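Local coordinates for isochorismatase family protein (Enterococcus faecalis, PDB 2A67) that is of unknown function but belongs to the isochorismatase family and is probably a hydrolase, at residues L26-I37 / Q65-Q73. Residues are numbered along the deposited sequence; the frame is centred on the assembly and turned at random.
Sequences LPAVLDKVNQRI and QLFEKLDTQ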
ATOM      1  N   LEU D  26       4.661 -22.460  -2.087  1.00 34.01           N
ATOM      2  CA  LEU D  26       4.297 -22.156  -3.477  1.00 34.07           C
ATOM      3  C   LEU D  26       3.498 -23.236  -4.201  1.00 34.47           C
ATOM      4  O   LEU D  26       2.553 -22.904  -4.957  1.00 35.65           O
ATOM      5  CB  LEU D  26       5.531 -21.780  -4.312  1.00 34.35           C
ATOM      6  CG  LEU D  26       5.254 -21.214  -5.720  1.00 34.81           C
ATOM      7  CD1 LEU D  26       4.485 -19.879  -5.672  1.00 34.66           C
ATOM      8  CD2 LEU D  26       6.518 -21.114  -6.557  1.00 35.08           C
ATOM      9  N   PRO D  27       3.890 -24.530  -4.049  1.00 34.44           N
ATOM     10  CA  PRO D  27       3.065 -25.544  -4.732  1.00 33.72           C
ATOM     11  C   PRO D  27       1.570 -25.395  -4.456  1.00 32.74           C
ATOM     12  O   PRO D  27       0.805 -25.391  -5.409  1.00 32.80           O
ATOM     13  CB  PRO D  27       3.605 -26.873  -4.185  1.00 34.35           C
ATOM     14  CG  PRO D  27       5.078 -26.568  -3.894  1.00 34.97           C
ATOM     15  CD  PRO D  27       5.064 -25.132  -3.373  1.00 33.63           C
ATOM     16  N   ALA D  28       1.166 -25.268  -3.190  1.00 31.55           N
ATOM     17  CA  ALA D  28      -0.269 -25.170  -2.851  1.00 31.32           C
ATOM     18  C   ALA D  28      -0.876 -23.868  -3.325  1.00 31.37           C
ATOM     19  O   ALA D  28      -2.058 -23.824  -3.599  1.00 30.26           O
ATOM     20  CB  ALA D  28      -0.515 -25.364  -1.347  1.00 31.36           C
ATOM     21  N   VAL D  29      -0.071 -22.788  -3.415  1.00 30.66           N
ATOM     22  CA  VAL D  29      -0.591 -21.509  -3.894  1.00 30.46           C
ATOM     23  C   VAL D  29      -0.970 -21.660  -5.382  1.00 31.24           C
ATOM     24  O   VAL D  29      -2.063 -21.317  -5.799  1.00 31.48           O
ATOM     25  CB  VAL D  29       0.446 -20.350  -3.676  1.00 30.27           C
ATOM     26  CG1 VAL D  29       0.085 -19.120  -4.511  1.00 31.74           C
ATOM     27  CG2 VAL D  29       0.523 -19.996  -2.218  1.00 25.99           C
ATOM     28  N   LEU D  30      -0.053 -22.193  -6.184  1.00 32.86           N
ATOM     29  CA  LEU D  30      -0.309 -22.405  -7.613  1.00 32.78           C
ATOM     30  C   LEU D  30      -1.477 -23.379  -7.891  1.00 32.91           C
ATOM     31  O   LEU D  30      -2.214 -23.204  -8.852  1.00 32.20           O
ATOM     32  CB  LEU D  30       0.980 -22.840  -8.316  1.00 32.86           C
ATOM     33  CG  LEU D  30       2.216 -21.923  -8.185  1.00 33.10           C
ATOM     34  CD1 LEU D  30       3.490 -22.632  -8.806  1.00 31.12           C
ATOM     35  CD2 LEU D  30       2.048 -20.500  -8.757  1.00 31.69           C
ATOM     36  N   ASP D  31      -1.639 -24.395  -7.048  1.00 33.58           N
ATOM     37  CA  ASP D  31      -2.764 -25.308  -7.167  1.00 34.42           C
ATOM     38  C   ASP D  31      -4.080 -24.559  -6.918  1.00 33.77           C
ATOM     39  O   ASP D  31      -5.037 -24.730  -7.675  1.00 33.80           O
ATOM     40  CB  ASP D  31      -2.639 -26.444  -6.154  1.00 35.51           C
ATOM     41  CG  ASP D  31      -1.579 -27.438  -6.534  1.00 39.43           C
ATOM     42  OD1 ASP D  31      -1.332 -27.589  -7.768  1.00 43.42           O
ATOM     43  OD2 ASP D  31      -1.022 -28.089  -5.601  1.00 42.71           O
ATOM     44  N   LYS D  32      -4.095 -23.716  -5.884  1.00 32.08           N
ATOM     45  CA  LYS D  32      -5.289 -22.922  -5.549  1.00 33.10           C
ATOM     46  C   LYS D  32      -5.564 -21.890  -6.674  1.00 31.91           C
ATOM     47  O   LYS D  32      -6.684 -21.700  -7.108  1.00 32.75           O
ATOM     48  CB  LYS D  32      -5.100 -22.294  -4.150  1.00 31.95           C
ATOM     49  CG  LYS D  32      -6.315 -21.627  -3.581  1.00 37.48           C
ATOM     50  CD  LYS D  32      -7.086 -22.534  -2.582  1.00 43.76           C
ATOM     51  CE  LYS D  32      -6.757 -22.158  -1.082  1.00 46.77           C
ATOM     52  NZ  LYS D  32      -7.815 -21.306  -0.346  1.00 36.59           N
ATOM     53  N   VAL D  33      -4.517 -21.261  -7.186  1.00 32.03           N
ATOM     54  CA  VAL D  33      -4.659 -20.326  -8.323  1.00 31.49           C
ATOM     55  C   VAL D  33      -5.174 -21.015  -9.592  1.00 31.48           C
ATOM     56  O   VAL D  33      -6.077 -20.495 -10.259  1.00 31.22           O
ATOM     57  CB  VAL D  33      -3.324 -19.580  -8.610  1.00 31.24           C
ATOM     58  CG1 VAL D  33      -3.343 -18.925 -10.026  1.00 30.05           C
ATOM     59  CG2 VAL D  33      -3.077 -18.546  -7.492  1.00 30.36           C
ATOM     60  N   ASN D  34      -4.598 -22.168  -9.950  1.00 31.10           N
ATOM     61  CA  ASN D  34      -5.165 -22.944 -11.057  1.00 31.54           C
ATOM     62  C   ASN D  34      -6.688 -23.277 -10.889  1.00 31.80           C
ATOM     63  O   ASN D  34      -7.429 -23.274 -11.873  1.00 30.91           O
ATOM     64  CB  ASN D  34      -4.390 -24.220 -11.245  1.00 31.40           C
ATOM     65  CG  ASN D  34      -3.146 -24.031 -12.116  1.00 33.42           C
ATOM     66  OD1 ASN D  34      -2.301 -24.908 -12.149  1.00 36.59           O
ATOM     67  ND2 ASN D  34      -3.059 -22.918 -12.839  1.00 31.40           N
ATOM     68  N   GLN D  35      -7.133 -23.554  -9.663  1.00 32.31           N
ATOM     69  CA  GLN D  35      -8.583 -23.787  -9.394  1.00 34.07           C
ATOM     70  C   GLN D  35      -9.417 -22.543  -9.711  1.00 32.61           C
ATOM     71  O   GLN D  35     -10.503 -22.641 -10.313  1.00 32.16           O
ATOM     72  CB  GLN D  35      -8.836 -24.211  -7.947  1.00 33.60           C
ATOM     73  CG  GLN D  35      -8.362 -25.607  -7.588  1.00 36.61           C
ATOM     74  CD  GLN D  35      -8.947 -26.107  -6.271  1.00 40.03           C
ATOM     75  OE1 GLN D  35      -9.457 -27.264  -6.195  1.00 48.49           O
ATOM     76  NE2 GLN D  35      -8.949 -25.240  -5.231  1.00 44.85           N
ATOM     77  N   ARG D  36      -8.899 -21.369  -9.346  1.00 31.30           N
ATOM     78  CA  ARG D  36      -9.592 -20.116  -9.664  1.00 30.13           C
ATOM     79  C   ARG D  36      -9.602 -19.863 -11.144  1.00 30.24           C
ATOM     80  O   ARG D  36     -10.602 -19.446 -11.693  1.00 30.18           O
ATOM     81  CB  ARG D  36      -8.964 -18.924  -8.920  1.00 29.30           C
ATOM     82  CG  ARG D  36      -8.866 -19.113  -7.421  1.00 29.20           C
ATOM     83  CD  ARG D  36     -10.306 -19.415  -6.872  1.00 31.62           C
ATOM     84  NE  ARG D  36     -11.205 -18.288  -7.153  1.00 27.10           N
ATOM     85  CZ  ARG D  36     -12.525 -18.391  -7.252  1.00 31.48           C
ATOM     86  NH1 ARG D  36     -13.104 -19.581  -7.152  1.00 27.27           N
ATOM     87  NH2 ARG D  36     -13.257 -17.316  -7.463  1.00 26.85           N
ATOM     88  N   ILE D  37      -8.440 -20.037 -11.792  1.00 30.50           N
ATOM     89  CA  ILE D  37      -8.337 -19.939 -13.248  1.00 29.80           C
ATOM     90  C   ILE D  37      -9.458 -20.745 -13.888  1.00 29.38           C
ATOM     91  O   ILE D  37     -10.146 -20.265 -14.774  1.00 28.86           O
ATOM     92  CB  ILE D  37      -6.938 -20.433 -13.741  1.00 29.76           C
ATOM     93  CG1 ILE D  37      -5.898 -19.326 -13.447  1.00 31.26           C
ATOM     94  CG2 ILE D  37      -6.960 -20.784 -15.230  1.00 28.04           C
ATOM     95  CD1 ILE D  37      -4.428 -19.752 -13.769  1.00 31.60           C
ATOM     96  N   GLN D  65       9.515 -15.789 -17.458  1.00 29.18           N
ATOM     97  CA  GLN D  65       8.303 -16.503 -17.853  1.00 29.26           C
ATOM     98  C   GLN D  65       7.571 -16.948 -16.592  1.00 29.92           C
ATOM     99  O   GLN D  65       8.194 -17.075 -15.523  1.00 28.66           O
ATOM    100  CB  GLN D  65       8.615 -17.722 -18.729  1.00 29.13           C
ATOM    101  CG  GLN D  65       9.325 -17.477 -20.102  1.00 27.08           C
ATOM    102  CD  GLN D  65       9.503 -18.783 -20.828  1.00 28.90           C
ATOM    103  OE1 GLN D  65      10.410 -19.534 -20.484  1.00 31.26           O
ATOM    104  NE2 GLN D  65       8.632 -19.088 -21.829  1.00 23.52           N
ATOM    105  N   LEU D  66       6.260 -17.213 -16.756  1.00 30.70           N
ATOM    106  CA  LEU D  66       5.364 -17.714 -15.724  1.00 32.27           C
ATOM    107  C   LEU D  66       5.710 -19.145 -15.385  1.00 33.39           C
ATOM    108  O   LEU D  66       6.151 -19.922 -16.245  1.00 32.89           O
ATOM    109  CB  LEU D  66       3.882 -17.633 -16.193  1.00 31.44           C
ATOM    110  CG  LEU D  66       3.310 -16.268 -16.612  1.00 30.20           C
ATOM    111  CD1 LEU D  66       1.929 -16.335 -17.262  1.00 34.91           C
ATOM    112  CD2 LEU D  66       3.307 -15.297 -15.467  1.00 26.94           C
ATOM    113  N   PHE D  67       5.563 -19.486 -14.113  1.00 34.80           N
ATOM    114  CA  PHE D  67       5.758 -20.860 -13.684  1.00 36.81           C
ATOM    115  C   PHE D  67       4.999 -21.762 -14.624  1.00 38.14           C
ATOM    116  O   PHE D  67       3.826 -21.497 -14.913  1.00 38.85           O
ATOM    117  CB  PHE D  67       5.165 -21.052 -12.292  1.00 36.50           C
ATOM    118  CG  PHE D  67       5.910 -20.319 -11.230  1.00 36.76           C
ATOM    119  CD1 PHE D  67       7.195 -20.722 -10.862  1.00 36.23           C
ATOM    120  CD2 PHE D  67       5.337 -19.235 -10.595  1.00 36.31           C
ATOM    121  CE1 PHE D  67       7.891 -20.049  -9.869  1.00 36.73           C
ATOM    122  CE2 PHE D  67       6.027 -18.560  -9.594  1.00 37.72           C
ATOM    123  CZ  PHE D  67       7.318 -18.962  -9.245  1.00 37.16           C
ATOM    124  N   GLU D  68       5.642 -22.839 -15.059  1.00 38.42           N
ATOM    125  CA  GLU D  68       5.041 -23.790 -15.996  1.00 40.21           C
ATOM    126  C   GLU D  68       3.743 -24.409 -15.513  1.00 39.19           C
ATOM    127  O   GLU D  68       2.894 -24.742 -16.325  1.00 38.49           O
ATOM    128  CB  GLU D  68       6.005 -24.945 -16.265  1.00 41.30           C
ATOM    129  CG  GLU D  68       7.256 -24.508 -16.949  1.00 46.44           C
ATOM    130  CD  GLU D  68       7.223 -24.804 -18.421  1.00 52.04           C
ATOM    131  OE1 GLU D  68       6.249 -24.409 -19.115  1.00 51.69           O
ATOM    132  OE2 GLU D  68       8.187 -25.449 -18.875  1.00 54.24           O
ATOM    133  N   LYS D  69       3.610 -24.600 -14.208  1.00 39.60           N
ATOM    134  CA  LYS D  69       2.411 -25.266 -13.646  1.00 40.13           C
ATOM    135  C   LYS D  69       1.105 -24.470 -13.811  1.00 39.52           C
ATOM    136  O   LYS D  69      -0.004 -25.055 -13.699  1.00 39.61           O
ATOM    137  CB  LYS D  69       2.623 -25.590 -12.162  1.00 40.63           C
ATOM    138  CG  LYS D  69       1.763 -26.755 -11.603  1.00 44.26           C
ATOM    139  CD  LYS D  69       1.466 -26.394 -10.140  1.00 49.79           C
ATOM    140  CE  LYS D  69       1.356 -27.593  -9.174  1.00 49.72           C
ATOM    141  NZ  LYS D  69       1.505 -27.097  -7.753  1.00 46.04           N
ATOM    142  N   LEU D  70       1.220 -23.157 -14.043  1.00 38.46           N
ATOM    143  CA  LEU D  70       0.026 -22.298 -14.232  1.00 38.31           C
ATOM    144  C   LEU D  70      -0.662 -22.542 -15.572  1.00 38.32           C
ATOM    145  O   LEU D  70      -0.002 -22.600 -16.606  1.00 36.61           O
ATOM    146  CB  LEU D  70       0.378 -20.807 -14.093  1.00 38.31           C
ATOM    147  CG  LEU D  70       0.679 -20.259 -12.690  1.00 38.39           C
ATOM    148  CD1 LEU D  70       1.247 -18.889 -12.816  1.00 41.77           C
ATOM    149  CD2 LEU D  70      -0.580 -20.243 -11.778  1.00 38.94           C
ATOM    150  N   ASP D  71      -1.994 -22.656 -15.534  0.50 37.74           N
ATOM    151  CA  ASP D  71      -2.824 -22.848 -16.726  0.50 38.09           C
ATOM    152  C   ASP D  71      -3.014 -21.525 -17.445  0.50 38.00           C
ATOM    153  O   ASP D  71      -3.862 -20.723 -17.084  0.50 37.72           O
ATOM    154  CB  ASP D  71      -4.194 -23.456 -16.341  0.50 38.18           C
ATOM    155  CG  ASP D  71      -5.114 -23.671 -17.538  0.50 39.58           C
ATOM    156  OD1 ASP D  71      -4.638 -24.066 -18.624  0.50 42.16           O
ATOM    157  OD2 ASP D  71      -6.336 -23.454 -17.392  0.50 42.80           O
ATOM    158  N   THR D  72      -2.217 -21.288 -18.474  1.00 38.17           N
ATOM    159  CA  THR D  72      -2.392 -20.058 -19.275  1.00 39.39           C
ATOM    160  C   THR D  72      -2.991 -20.399 -20.635  1.00 40.15           C
ATOM    161  O   THR D  72      -2.869 -21.541 -21.055  1.00 42.00           O
ATOM    162  CB  THR D  72      -1.058 -19.300 -19.474  1.00 39.14           C
ATOM    163  OG1 THR D  72      -0.226 -20.051 -20.367  1.00 41.81           O
ATOM    164  CG2 THR D  72      -0.320 -19.197 -18.162  1.00 39.68           C
ATOM    165  N   GLN D  73      -3.637 -19.437 -21.314  1.00 39.51           N
ATOM    166  CA  GLN D  73      -4.064 -19.611 -22.693  1.00 39.78           C
ATOM    167  C   GLN D  73      -3.763 -18.324 -23.389  1.00 40.09           C
ATOM    168  O   GLN D  73      -3.606 -17.319 -22.711  1.00 39.39           O
ATOM    169  CB  GLN D  73      -5.557 -19.853 -22.787  1.00 40.69           C
ATOM    170  CG  GLN D  73      -6.075 -20.799 -21.761  1.00 43.55           C
ATOM    171  CD  GLN D  73      -6.125 -22.210 -22.215  1.00 48.55           C
ATOM    172  OE1 GLN D  73      -5.109 -22.788 -22.618  1.00 51.39           O
ATOM    173  NE2 GLN D  73      -7.327 -22.806 -22.142  1.00 51.17           N
TER
HETATM  174  O   HOH W   1      -6.685 -24.506 -14.448  1.00 41.30           O
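L70 reaches in among L30, V33 and I37, on the side of helix 26-42 that faces the loop between strands 47-52 and 77-81. The fold is the three-layer alpha/beta fold of the isochorismatase family, with a six-stranded parallel sheet. The loop makes a type I beta turn from F67 to L70 beside the helix.

The apolar contacts centre on two side chains. CD2 of L70 meets CG1 of V33 at 3.5 Å and CD2 of L30 at 4.0 Å; F12 also packs on all three residues. With CG of L26 anti to the backbone nitrogen (chi1 -170°), the side chain is carried toward F67, and its CD2 lies over one face of the ring, 4.0 Å from the centroid, in a CH-pi contact. L30 crosses F67 at about a right angle.

Charged groups sit at the outer margin. D71 has two conformers. In the one modelled here, OD2 pairs with R41 beyond the contact and may share a water with N34 O. K69 runs past CB of L30, and its NZ is 3.0 Å from P27 O. The same NZ forms a salt bridge with D31 OD1 at 2.9 Å, though the hydrogen bond within it is weak.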